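Local coordinates for protein mannan endo-1,4-beta-mannosidase (Cryptopygus antarcticus, PDB 4OOU) that hydrolyses internal beta-1,4-mannosidic linkages in mannans, galactomannans and glucomannans, releasing mainly short manno-oligosaccharides, at residues 41-46 and 79-84; 242-247 and 287-292; 250-255 and 298-303; 310-315 and 339-344. All blocks are in the same frame, centred on the assembly; numbering follows the deposited sequence.

Contact 1 (41-46 and 79-84); sequences GVNFAW and TARVWV
In the TIM barrel of this family 5 glycosidase, strands 35-43 and 79-86 are neighbouring parallel staves joined through helix 58-74, a beta-alpha-beta unit. The short segments 41-43 and 79-83 run 8° from parallel with their axes 4.8 Å apart. Val42 pairs with Ala80 and Asn43 with Arg81. The backbone ladder includes Arg81 N to Val42 O (3.0 Å) and Phe44 N to Arg81 O (2.9 Å), and it carries on past the cis peptide between Phe44 and Ala45, where Trp83 N reaches Ala45 O at 2.9 Å. On the side of Asn43 and Arg81, the Arg81 chain is extended from CG to NE, with CG opposite the backbone N (chi1 -173°), lying alongside the asparagine with the guanidinium nearly perpendicular to the amide. Arg81 NH1 points at Asn43 OD1, though the placing of that oxygen is uncertain. The same guanidinium forms salt bridges to Glu177 and Glu312 and a hydrogen bond to Asn180, while Asn43 ND2 is held by the carbonyls of Thr340 and Gly311. Beyond the cis bond, Ala45 CB sits over one face of the Trp83 indole, 3.6 Å from the centroid of the five-membered ring, and the edge of Trp46 meets the same face in an edge-to-face pair with planes at 60°. Ala45 and Trp46 thus cover one face of the substrate-binding Trp83. The ring of Phe44 takes Ala80 CB over a face, 4.0 Å from its centroid, and extends outward to Leu65, Trp68 and Ile69 of helix 58-74. Strand 337-340 flanks segment 41-46, and strand 126-133 flanks segment 79-84.

Contact 2 (242-247 and 287-292); sequences SWSELT and KWNQNA
Glu245 reaches across to Asn289 and overlaps the 289-292 turn, its carboxylate set against Asn289 and Ala292. The contact joins two loops of the TIM barrel, the one following strand 238-241 and the one following strand 277-281, and neither segment has regular secondary structure. Asn289 to Ala292 form a type I beta turn whose closing bond, Ala292 N to Asn289 O, is weak. Glu245 CG is wedged between its own backbone N and carbonyl carbon (chi1 69°), and a second bend at chi2 carries the carboxylate over to the turn. Asn289 ND2 donates to Glu245 OE2 at 2.8 Å with an N-H...O angle of 154°. The acceptor lies close to the amide plane, whereas the donor meets the syn side of OE2 somewhat out of the carboxylate plane. The two flat groups are turned steeply against each other, 72° between planes. The other oxygen, OE1, rests against Ala292 CB at 3.5 Å and receives a weak hydrogen bond from Ser244 OG, so the carboxylate is held from both segments. Glu245 CG also packs near Asn291 O, at 3.7 Å, and the same side chain touches Met279 of strand 277-281. Trp243, a substrate-binding residue, lies on the same loop as Glu245; Asn289 lies about 4 Å, side chain to side chain, from substrate-binding His284. A water completes the bridge to the turn, donating to Glu245 OE2 at 2.6 Å and accepting from Asn291 N at 2.8 Å.

Contact 3 (250-255 and 298-303); sequences DSFGYR and RWAYNV
Neither segment forms a regular helix or strand: 250-255 folds back on itself through Tyr254 N to Ser251 O (2.7 Å), with positive phi at Phe252 and Gly253, while 298-300 have helical backbone angles and the chain turns onward through a bond from Asn302 N to Trp299 O. Their nearest CA atoms are those of Ser251 and Tyr301, 5.6 Å apart. The polar link between the segments is the hydroxyl of Ser251, whose OG donates to Ala300 O at 2.8 Å. The donor lies in the carbonyl plane, with a C=O...OG angle of 152°, and Asn302 CB packs beside the same hydroxyl at 3.7 Å. Phe252 reaches over next to this bond. Its CZ touches Ala300 CB at 4.0 Å and its CE2 meets Tyr301 CE1 at 3.9 Å, the two rings inclined at 71° with centroids 6.0 Å apart. Tyr301 sets out away from segment 250-255, but its ring turns back to meet Phe252. Within the first segment, Arg255 NH1 and Asp250 OD1 form a salt bridge at 3.0 Å, and Asp250 OD2 has a second cationic partner in Lys259. This is surface packing between the loops after strands 238-241 and 277-281. Tyr301 ties it inward, its hydroxyl close to Asn291 O in a hydrogen bond that is modelled very short and its ring against Met279 of strand 277-281, while Arg298 is joined by a backbone bond to Asn333, just beyond helix 323-332.

Contact 4 (310-315 and 339-344); sequences IGEFAS and LTWQFN
Trp341 N donates to Phe313 O at 2.8 Å and Leu339 N to Ile310 O at 3.0 Å; a weak bond from Phe313 N to Leu339 O lies between them. These join parallel strands 308-313 and 337-340 of the TIM barrel, connected through helix 323-332 as a beta-alpha-beta unit. Glu312, probably the catalytic nucleophile, extends beyond CG alongside Trp341, pointing the same way. Its carboxyl carbon CD comes to 3.4 Å from Trp341 CE3, and OE1 lies above one face of the indole toward its rim, with the carboxylate inclined 31° to the ring. Trp341 CG stands anti to its own nitrogen (chi1 -177°), which directs the ring beside the glutamate; the opposite face carries Gln342 CB, just after a cis peptide. Farther out, Phe313 has Thr340 CA over one face, while its CZ touches Thr340 CG2 at 3.5 Å. Leu339 CB packs against Gly311 O, and Ala314 CB against Trp341 O at 3.7 Å. Thr340 OG1 turns to Gln356. Both carboxylate oxygens of Glu312 are engaged: OE1 by the Tyr282 hydroxyl, and OE2 by a Tris molecule probably from the crystallisation liquor and also by Arg81. With the indole alongside, these partners fix the rotation of the carboxylate, consistent with a nucleophile held in position beside the substrate-binding Trp341.

From the N terminus, contact 1 closes first, bringing strand 79-86 back beside strand 35-43 after helix 58-74. Contacts 2 and 3 come later and cross, because their segments alternate: 242-247 and 250-255 belong to the loop after strand 238-241, whereas the loop after strand 277-281 supplies segments 287-292 and 298-303. Together they bind these two loops on one side of the barrel, and the carbonyl of Asn291 lies beside the hydroxyl of Tyr301. Contact 4 closes last, across helix 323-332. It adjoins contact 1, with centres 9 Å apart, since strands 337-340 and 35-43 are neighbours; together they help close the barrel between its first and last strands.

Contact 1 (41-46 and 79-84)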
# COMPACT_ATOMS: atom_id res chain seq x y z
N GLY A 41 11.09 6.20 2.16
CA GLY A 41 10.48 6.17 3.45
C GLY A 41 10.22 4.81 4.03
O GLY A 41 10.91 3.85 3.70
N VAL A 42 9.23 4.74 4.90
CA VAL A 42 9.00 3.56 5.72
C VAL A 42 7.53 3.16 5.83
O VAL A 42 6.61 3.97 5.58
CB VAL A 42 9.48 3.80 7.16
CG1 VAL A 42 10.83 4.48 7.14
CG2 VAL A 42 8.52 4.66 7.94
N ASN A 43 7.35 1.92 6.25
CA ASN A 43 6.09 1.47 6.79
C ASN A 43 6.10 1.72 8.30
O ASN A 43 7.09 1.39 8.94
CB ASN A 43 5.95 -0.02 6.62
CG ASN A 43 5.63 -0.40 5.22
OD1 ASN A 43 4.46 -0.56 4.88
ND2 ASN A 43 6.67 -0.61 4.40
N PHE A 44 5.00 2.22 8.87
CA PHE A 44 4.96 2.37 10.32
C PHE A 44 4.96 1.00 10.98
O PHE A 44 5.83 0.75 11.85
CB PHE A 44 3.84 3.28 10.83
CG PHE A 44 4.10 4.77 10.65
CD1 PHE A 44 5.40 5.29 10.52
CD2 PHE A 44 3.03 5.68 10.64
CE1 PHE A 44 5.62 6.66 10.36
CE2 PHE A 44 3.25 7.04 10.50
CZ PHE A 44 4.55 7.53 10.35
N ALA A 45 4.05 0.11 10.60
CA ALA A 45 2.84 0.33 9.79
C ALA A 45 1.67 0.60 10.73
O ALA A 45 0.54 0.82 10.28
CB ALA A 45 2.53 -0.91 8.94
N TRP A 46 1.93 0.51 12.03
CA TRP A 46 0.96 0.86 13.05
C TRP A 46 1.69 1.21 14.34
O TRP A 46 2.91 1.12 14.43
CB TRP A 46 -0.02 -0.30 13.26
CG TRP A 46 0.66 -1.56 13.64
CD1 TRP A 46 1.10 -1.91 14.88
CD2 TRP A 46 1.03 -2.63 12.77
NE1 TRP A 46 1.70 -3.14 14.84
CE2 TRP A 46 1.67 -3.61 13.56
CE3 TRP A 46 0.87 -2.87 11.39
CZ2 TRP A 46 2.16 -4.81 13.02
CZ3 TRP A 46 1.35 -4.09 10.86
CH2 TRP A 46 1.98 -5.04 11.69
N THR A 79 7.62 9.62 2.68
CA THR A 79 6.45 8.78 2.60
C THR A 79 6.37 7.87 3.81
O THR A 79 7.37 7.35 4.27
CB THR A 79 6.49 7.94 1.31
OG1 THR A 79 6.31 8.79 0.18
CG2 THR A 79 5.39 6.87 1.28
N ALA A 80 5.15 7.67 4.30
CA ALA A 80 4.85 6.66 5.31
C ALA A 80 3.63 5.85 4.89
O ALA A 80 2.60 6.41 4.52
CB ALA A 80 4.60 7.32 6.65
N ARG A 81 3.76 4.52 4.92
CA ARG A 81 2.64 3.61 4.68
C ARG A 81 2.09 3.19 6.06
O ARG A 81 2.85 2.74 6.96
CB ARG A 81 3.12 2.41 3.89
CG ARG A 81 2.09 1.42 3.38
CD ARG A 81 2.81 0.30 2.67
NE ARG A 81 1.94 -0.74 2.15
CZ ARG A 81 1.91 -2.01 2.54
NH1 ARG A 81 2.71 -2.46 3.52
NH2 ARG A 81 1.08 -2.85 1.93
N VAL A 82 0.78 3.35 6.23
CA VAL A 82 0.18 3.16 7.53
C VAL A 82 -1.19 2.54 7.39
O VAL A 82 -1.95 2.90 6.51
CB VAL A 82 0.12 4.49 8.30
CG1 VAL A 82 -0.48 5.58 7.45
CG2 VAL A 82 -0.63 4.34 9.62
N TRP A 83 -1.48 1.58 8.27
CA TRP A 83 -2.59 0.66 8.15
C TRP A 83 -3.82 1.19 8.91
O TRP A 83 -3.68 1.78 9.98
CB TRP A 83 -2.16 -0.70 8.68
CG TRP A 83 -1.18 -1.47 7.82
CD1 TRP A 83 -0.27 -0.96 6.94
CD2 TRP A 83 -1.01 -2.88 7.79
NE1 TRP A 83 0.43 -1.98 6.34
CE2 TRP A 83 -0.01 -3.16 6.85
CE3 TRP A 83 -1.63 -3.93 8.45
CZ2 TRP A 83 0.39 -4.44 6.56
CZ3 TRP A 83 -1.24 -5.21 8.17
CH2 TRP A 83 -0.24 -5.46 7.23
N VAL A 84 -5.01 0.96 8.35
CA VAL A 84 -6.27 1.51 8.90
C VAL A 84 -7.29 0.46 9.43
O VAL A 84 -7.34 0.21 10.64
CB VAL A 84 -6.97 2.49 7.92
CG1 VAL A 84 -8.06 3.28 8.66
CG2 VAL A 84 -5.95 3.45 7.32

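Contact 2 (242-247 and 287-292)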
# COMPACT_ATOMS: atom_id res chain seq x y z
N SER A 242 1.41 -6.60 -3.22
CA SER A 242 1.60 -8.05 -3.20
C SER A 242 2.75 -8.47 -2.33
O SER A 242 3.71 -7.71 -2.11
CB SER A 242 1.78 -8.62 -4.59
OG SER A 242 0.51 -8.71 -5.21
N TRP A 243 2.66 -9.70 -1.84
CA TRP A 243 3.69 -10.24 -0.95
C TRP A 243 5.03 -10.46 -1.63
O TRP A 243 6.03 -10.49 -0.95
CB TRP A 243 3.19 -11.49 -0.22
CG TRP A 243 3.83 -12.80 -0.45
CD1 TRP A 243 4.65 -13.48 0.43
CD2 TRP A 243 3.59 -13.69 -1.54
NE1 TRP A 243 4.96 -14.73 -0.08
CE2 TRP A 243 4.31 -14.89 -1.28
CE3 TRP A 243 2.84 -13.60 -2.71
CZ2 TRP A 243 4.32 -15.96 -2.16
CZ3 TRP A 243 2.85 -14.68 -3.59
CH2 TRP A 243 3.59 -15.85 -3.30
N SER A 244 5.03 -10.54 -2.96
CA SER A 244 6.19 -10.96 -3.76
C SER A 244 6.04 -10.45 -5.17
O SER A 244 4.94 -10.16 -5.60
CB SER A 244 6.17 -12.47 -3.87
OG SER A 244 7.37 -12.93 -4.41
N GLU A 245 7.15 -10.40 -5.89
CA GLU A 245 7.16 -10.15 -7.35
C GLU A 245 6.22 -11.07 -8.17
O GLU A 245 5.66 -10.61 -9.18
CB GLU A 245 8.60 -10.28 -7.86
CG GLU A 245 9.19 -11.70 -7.84
CD GLU A 245 9.85 -12.13 -6.54
OE1 GLU A 245 9.93 -11.36 -5.55
OE2 GLU A 245 10.30 -13.30 -6.52
N LEU A 246 6.06 -12.32 -7.70
CA LEU A 246 5.37 -13.45 -8.40
C LEU A 246 4.00 -13.20 -9.01
O LEU A 246 3.51 -13.98 -9.86
CB LEU A 246 5.19 -14.62 -7.42
CG LEU A 246 6.29 -15.67 -7.19
CD1 LEU A 246 7.63 -15.40 -7.84
CD2 LEU A 246 6.48 -15.89 -5.70
N THR A 247 3.38 -12.12 -8.57
CA THR A 247 2.00 -11.91 -8.84
C THR A 247 1.75 -10.53 -9.42
O THR A 247 0.60 -10.12 -9.64
CB THR A 247 1.24 -12.20 -7.55
OG1 THR A 247 -0.13 -12.45 -7.84
CG2 THR A 247 1.33 -11.10 -6.61
N LYS A 287 18.82 -15.45 1.18
CA LYS A 287 18.80 -15.49 -0.29
C LYS A 287 17.51 -14.97 -0.86
O LYS A 287 16.45 -15.44 -0.53
CB LYS A 287 19.06 -16.91 -0.80
N TRP A 288 17.62 -13.95 -1.71
CA TRP A 288 16.50 -13.42 -2.47
C TRP A 288 15.87 -14.49 -3.38
O TRP A 288 16.51 -15.44 -3.78
CB TRP A 288 16.96 -12.27 -3.38
CG TRP A 288 17.45 -11.03 -2.72
CD1 TRP A 288 18.68 -10.48 -2.85
CD2 TRP A 288 16.71 -10.14 -1.87
NE1 TRP A 288 18.78 -9.31 -2.12
CE2 TRP A 288 17.58 -9.09 -1.51
CE3 TRP A 288 15.40 -10.13 -1.39
CZ2 TRP A 288 17.19 -8.05 -0.69
CZ3 TRP A 288 15.02 -9.10 -0.56
CH2 TRP A 288 15.91 -8.08 -0.22
N ASN A 289 14.60 -14.31 -3.73
CA ASN A 289 14.04 -15.00 -4.91
C ASN A 289 14.84 -14.69 -6.21
O ASN A 289 15.49 -13.67 -6.31
CB ASN A 289 12.57 -14.62 -5.11
CG ASN A 289 11.66 -15.11 -3.99
OD1 ASN A 289 12.05 -15.88 -3.09
ND2 ASN A 289 10.42 -14.67 -4.05
N GLN A 290 14.78 -15.59 -7.19
CA GLN A 290 15.52 -15.45 -8.45
C GLN A 290 15.42 -14.07 -9.10
O GLN A 290 16.42 -13.42 -9.44
CB GLN A 290 15.02 -16.49 -9.47
CG GLN A 290 16.04 -17.53 -9.84
CD GLN A 290 17.31 -16.87 -10.32
OE1 GLN A 290 17.32 -16.28 -11.40
NE2 GLN A 290 18.37 -16.92 -9.50
N ASN A 291 14.18 -13.63 -9.30
CA ASN A 291 13.91 -12.42 -10.04
C ASN A 291 13.18 -11.43 -9.14
O ASN A 291 12.26 -10.74 -9.58
CB ASN A 291 13.12 -12.76 -11.29
CG ASN A 291 13.76 -13.89 -12.09
OD1 ASN A 291 14.95 -13.83 -12.43
ND2 ASN A 291 12.98 -14.94 -12.37
N ALA A 292 13.61 -11.39 -7.89
CA ALA A 292 13.09 -10.46 -6.92
C ALA A 292 13.66 -9.08 -7.21
O ALA A 292 14.62 -8.94 -7.96
CB ALA A 292 13.41 -10.92 -5.50
O HOH W 1 11.68 -14.43 -8.41

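Contact 3 (250-255 and 298-303)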
# COMPACT_ATOMS: atom_id res chain seq x y z
N ASP A 250 4.12 -10.07 -15.64
CA ASP A 250 3.93 -11.18 -16.60
C ASP A 250 5.26 -11.78 -17.05
O ASP A 250 5.30 -12.83 -17.70
CB ASP A 250 3.07 -10.73 -17.78
CG ASP A 250 1.65 -10.59 -17.37
OD1 ASP A 250 1.11 -11.56 -16.83
OD2 ASP A 250 1.08 -9.50 -17.54
N SER A 251 6.36 -11.14 -16.65
CA SER A 251 7.69 -11.67 -16.96
C SER A 251 7.96 -13.05 -16.29
O SER A 251 7.15 -13.55 -15.50
CB SER A 251 8.74 -10.63 -16.58
OG SER A 251 8.58 -9.47 -17.38
N PHE A 252 9.08 -13.66 -16.66
CA PHE A 252 9.65 -14.82 -15.91
C PHE A 252 8.74 -16.04 -15.74
O PHE A 252 9.03 -16.90 -14.89
CB PHE A 252 10.09 -14.38 -14.52
CG PHE A 252 11.01 -13.17 -14.52
CD1 PHE A 252 12.33 -13.29 -14.94
CD2 PHE A 252 10.56 -11.94 -14.09
CE1 PHE A 252 13.20 -12.21 -14.93
CE2 PHE A 252 11.42 -10.85 -14.07
CZ PHE A 252 12.74 -10.99 -14.49
N GLY A 253 7.67 -16.10 -16.55
CA GLY A 253 6.62 -17.11 -16.39
C GLY A 253 5.63 -16.86 -15.27
O GLY A 253 4.73 -17.66 -15.02
N TYR A 254 5.79 -15.74 -14.58
CA TYR A 254 4.87 -15.36 -13.52
C TYR A 254 3.64 -14.70 -14.15
O TYR A 254 3.58 -14.51 -15.37
CB TYR A 254 5.52 -14.35 -12.61
CG TYR A 254 6.87 -14.73 -12.08
CD1 TYR A 254 7.23 -16.08 -11.86
CD2 TYR A 254 7.78 -13.74 -11.73
CE1 TYR A 254 8.46 -16.41 -11.33
CE2 TYR A 254 9.01 -14.06 -11.20
CZ TYR A 254 9.34 -15.40 -11.00
OH TYR A 254 10.59 -15.70 -10.49
N ARG A 255 2.70 -14.31 -13.30
CA ARG A 255 1.48 -13.68 -13.75
C ARG A 255 1.23 -12.37 -13.02
O ARG A 255 1.36 -12.31 -11.81
CB ARG A 255 0.32 -14.64 -13.50
CG ARG A 255 -1.06 -14.14 -13.91
CD ARG A 255 -1.26 -14.15 -15.42
NE ARG A 255 -0.82 -15.40 -16.04
CZ ARG A 255 0.07 -15.49 -17.04
NH1 ARG A 255 0.64 -14.40 -17.56
NH2 ARG A 255 0.39 -16.69 -17.51
N ARG A 298 13.45 -2.75 -12.43
CA ARG A 298 11.99 -2.56 -12.57
C ARG A 298 11.53 -2.84 -14.00
O ARG A 298 10.39 -3.22 -14.24
CB ARG A 298 11.56 -1.14 -12.24
CG ARG A 298 11.52 -0.28 -13.49
CD ARG A 298 10.48 0.79 -13.43
NE ARG A 298 9.20 0.31 -13.85
CZ ARG A 298 8.18 1.15 -13.98
NH1 ARG A 298 8.38 2.42 -13.75
NH2 ARG A 298 6.98 0.72 -14.34
N TRP A 299 12.40 -2.59 -14.95
CA TRP A 299 12.06 -2.66 -16.36
C TRP A 299 11.87 -4.12 -16.72
O TRP A 299 11.00 -4.47 -17.54
CB TRP A 299 13.17 -2.04 -17.18
CG TRP A 299 13.57 -0.65 -16.68
CD1 TRP A 299 14.73 -0.30 -16.07
CD2 TRP A 299 12.76 0.54 -16.70
NE1 TRP A 299 14.72 1.02 -15.74
CE2 TRP A 299 13.52 1.57 -16.12
CE3 TRP A 299 11.48 0.83 -17.17
CZ2 TRP A 299 13.04 2.87 -15.98
CZ3 TRP A 299 11.00 2.14 -17.04
CH2 TRP A 299 11.78 3.14 -16.45
N ALA A 300 12.68 -4.97 -16.08
CA ALA A 300 12.55 -6.41 -16.21
C ALA A 300 11.12 -6.85 -15.97
O ALA A 300 10.67 -7.82 -16.57
CB ALA A 300 13.49 -7.12 -15.23
N TYR A 301 10.37 -6.17 -15.10
CA TYR A 301 9.02 -6.65 -14.82
C TYR A 301 8.04 -6.29 -15.96
O TYR A 301 6.89 -6.70 -15.94
CB TYR A 301 8.54 -6.19 -13.45
CG TYR A 301 9.32 -6.80 -12.31
CD1 TYR A 301 9.35 -8.16 -12.12
CD2 TYR A 301 10.03 -6.02 -11.44
CE1 TYR A 301 10.08 -8.74 -11.09
CE2 TYR A 301 10.75 -6.58 -10.40
CZ TYR A 301 10.78 -7.96 -10.24
OH TYR A 301 11.51 -8.51 -9.18
N ASN A 302 8.54 -5.58 -16.97
CA ASN A 302 7.75 -5.18 -18.15
C ASN A 302 6.39 -4.67 -17.69
O ASN A 302 5.36 -5.25 -17.97
CB ASN A 302 7.61 -6.33 -19.16
CG ASN A 302 6.98 -5.87 -20.50
OD1 ASN A 302 6.50 -6.68 -21.29
ND2 ASN A 302 6.98 -4.57 -20.74
N VAL A 303 6.42 -3.59 -16.93
CA VAL A 303 5.20 -3.11 -16.26
C VAL A 303 5.16 -1.55 -16.24
O VAL A 303 4.60 -0.91 -15.34
CB VAL A 303 5.15 -3.80 -14.90
CG1 VAL A 303 5.79 -2.97 -13.79
CG2 VAL A 303 3.75 -4.22 -14.58

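Contact 4 (310-315 and 339-344)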
# COMPACT_ATOMS: atom_id res chain seq x y z
N ILE A 310 8.50 -0.50 -4.43
CA ILE A 310 8.87 -1.55 -3.49
C ILE A 310 8.27 -1.20 -2.14
O ILE A 310 8.82 -0.38 -1.40
CB ILE A 310 10.39 -1.76 -3.37
CG1 ILE A 310 10.98 -1.93 -4.78
CG2 ILE A 310 10.66 -2.95 -2.45
CD1 ILE A 310 12.49 -2.06 -4.86
N GLY A 311 7.16 -1.87 -1.82
CA GLY A 311 6.23 -1.40 -0.78
C GLY A 311 6.68 -1.74 0.61
O GLY A 311 6.42 -0.99 1.57
N GLU A 312 7.36 -2.87 0.72
CA GLU A 312 8.07 -3.25 1.94
C GLU A 312 9.37 -3.96 1.62
O GLU A 312 9.49 -4.68 0.63
CB GLU A 312 7.26 -4.22 2.77
CG GLU A 312 5.81 -3.87 3.08
CD GLU A 312 5.12 -5.04 3.76
OE1 GLU A 312 5.80 -6.07 4.05
OE2 GLU A 312 3.89 -4.96 3.97
N PHE A 313 10.35 -3.77 2.49
CA PHE A 313 11.57 -4.56 2.47
C PHE A 313 12.33 -4.35 3.78
O PHE A 313 12.04 -3.43 4.52
CB PHE A 313 12.42 -4.18 1.26
CG PHE A 313 13.17 -2.88 1.42
CD1 PHE A 313 12.57 -1.68 1.09
CD2 PHE A 313 14.48 -2.88 1.90
CE1 PHE A 313 13.26 -0.49 1.23
CE2 PHE A 313 15.17 -1.70 2.03
CZ PHE A 313 14.55 -0.50 1.71
N ALA A 314 13.32 -5.18 4.08
CA ALA A 314 14.12 -4.94 5.27
C ALA A 314 15.56 -5.42 5.17
O ALA A 314 15.79 -6.54 4.71
CB ALA A 314 13.44 -5.58 6.47
N SER A 315 16.51 -4.57 5.63
CA SER A 315 17.99 -4.87 5.65
C SER A 315 18.25 -6.25 6.17
O SER A 315 19.10 -6.96 5.68
CB SER A 315 18.76 -3.97 6.62
OG SER A 315 18.25 -2.66 6.67
N LEU A 339 10.33 1.32 0.56
CA LEU A 339 9.75 1.53 1.90
C LEU A 339 10.14 0.39 2.81
O LEU A 339 9.84 -0.76 2.51
CB LEU A 339 8.21 1.57 1.81
CG LEU A 339 7.43 2.88 1.72
CD1 LEU A 339 8.13 3.92 0.89
CD2 LEU A 339 6.06 2.61 1.15
N THR A 340 10.76 0.72 3.93
CA THR A 340 11.28 -0.30 4.85
C THR A 340 10.16 -0.83 5.70
O THR A 340 9.10 -0.20 5.80
CB THR A 340 12.41 0.25 5.76
OG1 THR A 340 12.00 1.49 6.38
CG2 THR A 340 13.68 0.49 4.95
N TRP A 341 10.40 -1.98 6.30
CA TRP A 341 9.48 -2.57 7.24
C TRP A 341 10.23 -2.83 8.57
O TRP A 341 11.25 -3.47 8.54
CB TRP A 341 8.92 -3.89 6.69
CG TRP A 341 7.91 -4.48 7.63
CD1 TRP A 341 8.17 -5.28 8.69
CD2 TRP A 341 6.49 -4.24 7.63
NE1 TRP A 341 7.00 -5.56 9.36
CE2 TRP A 341 5.96 -4.94 8.73
CE3 TRP A 341 5.63 -3.53 6.80
CZ2 TRP A 341 4.60 -4.95 9.01
CZ3 TRP A 341 4.28 -3.52 7.09
CH2 TRP A 341 3.77 -4.24 8.19
N GLN A 342 9.78 -2.31 9.73
CA GLN A 342 8.76 -1.24 9.85
C GLN A 342 9.15 -0.42 11.07
O GLN A 342 9.95 -0.89 11.91
CB GLN A 342 7.37 -1.81 10.08
CG GLN A 342 7.21 -2.44 11.46
CD GLN A 342 5.91 -3.18 11.69
OE1 GLN A 342 5.89 -4.23 12.35
NE2 GLN A 342 4.81 -2.64 11.17
N PHE A 343 8.59 0.76 11.21
CA PHE A 343 9.16 1.73 12.15
C PHE A 343 8.98 1.34 13.61
O PHE A 343 9.90 1.51 14.42
CB PHE A 343 8.61 3.13 11.90
CG PHE A 343 9.66 4.19 11.97
CD1 PHE A 343 10.74 4.17 11.09
CD2 PHE A 343 9.58 5.22 12.92
CE1 PHE A 343 11.72 5.15 11.16
CE2 PHE A 343 10.56 6.20 12.99
CZ PHE A 343 11.63 6.16 12.11
N ASN A 344 7.84 0.77 13.95
CA ASN A 344 7.64 0.31 15.33
C ASN A 344 8.54 -0.89 15.75
O ASN A 344 8.47 -1.32 16.91
CB ASN A 344 6.18 -0.04 15.54
CG ASN A 344 5.80 -1.30 14.84
OD1 ASN A 344 6.61 -2.22 14.71
ND2 ASN A 344 4.55 -1.38 14.38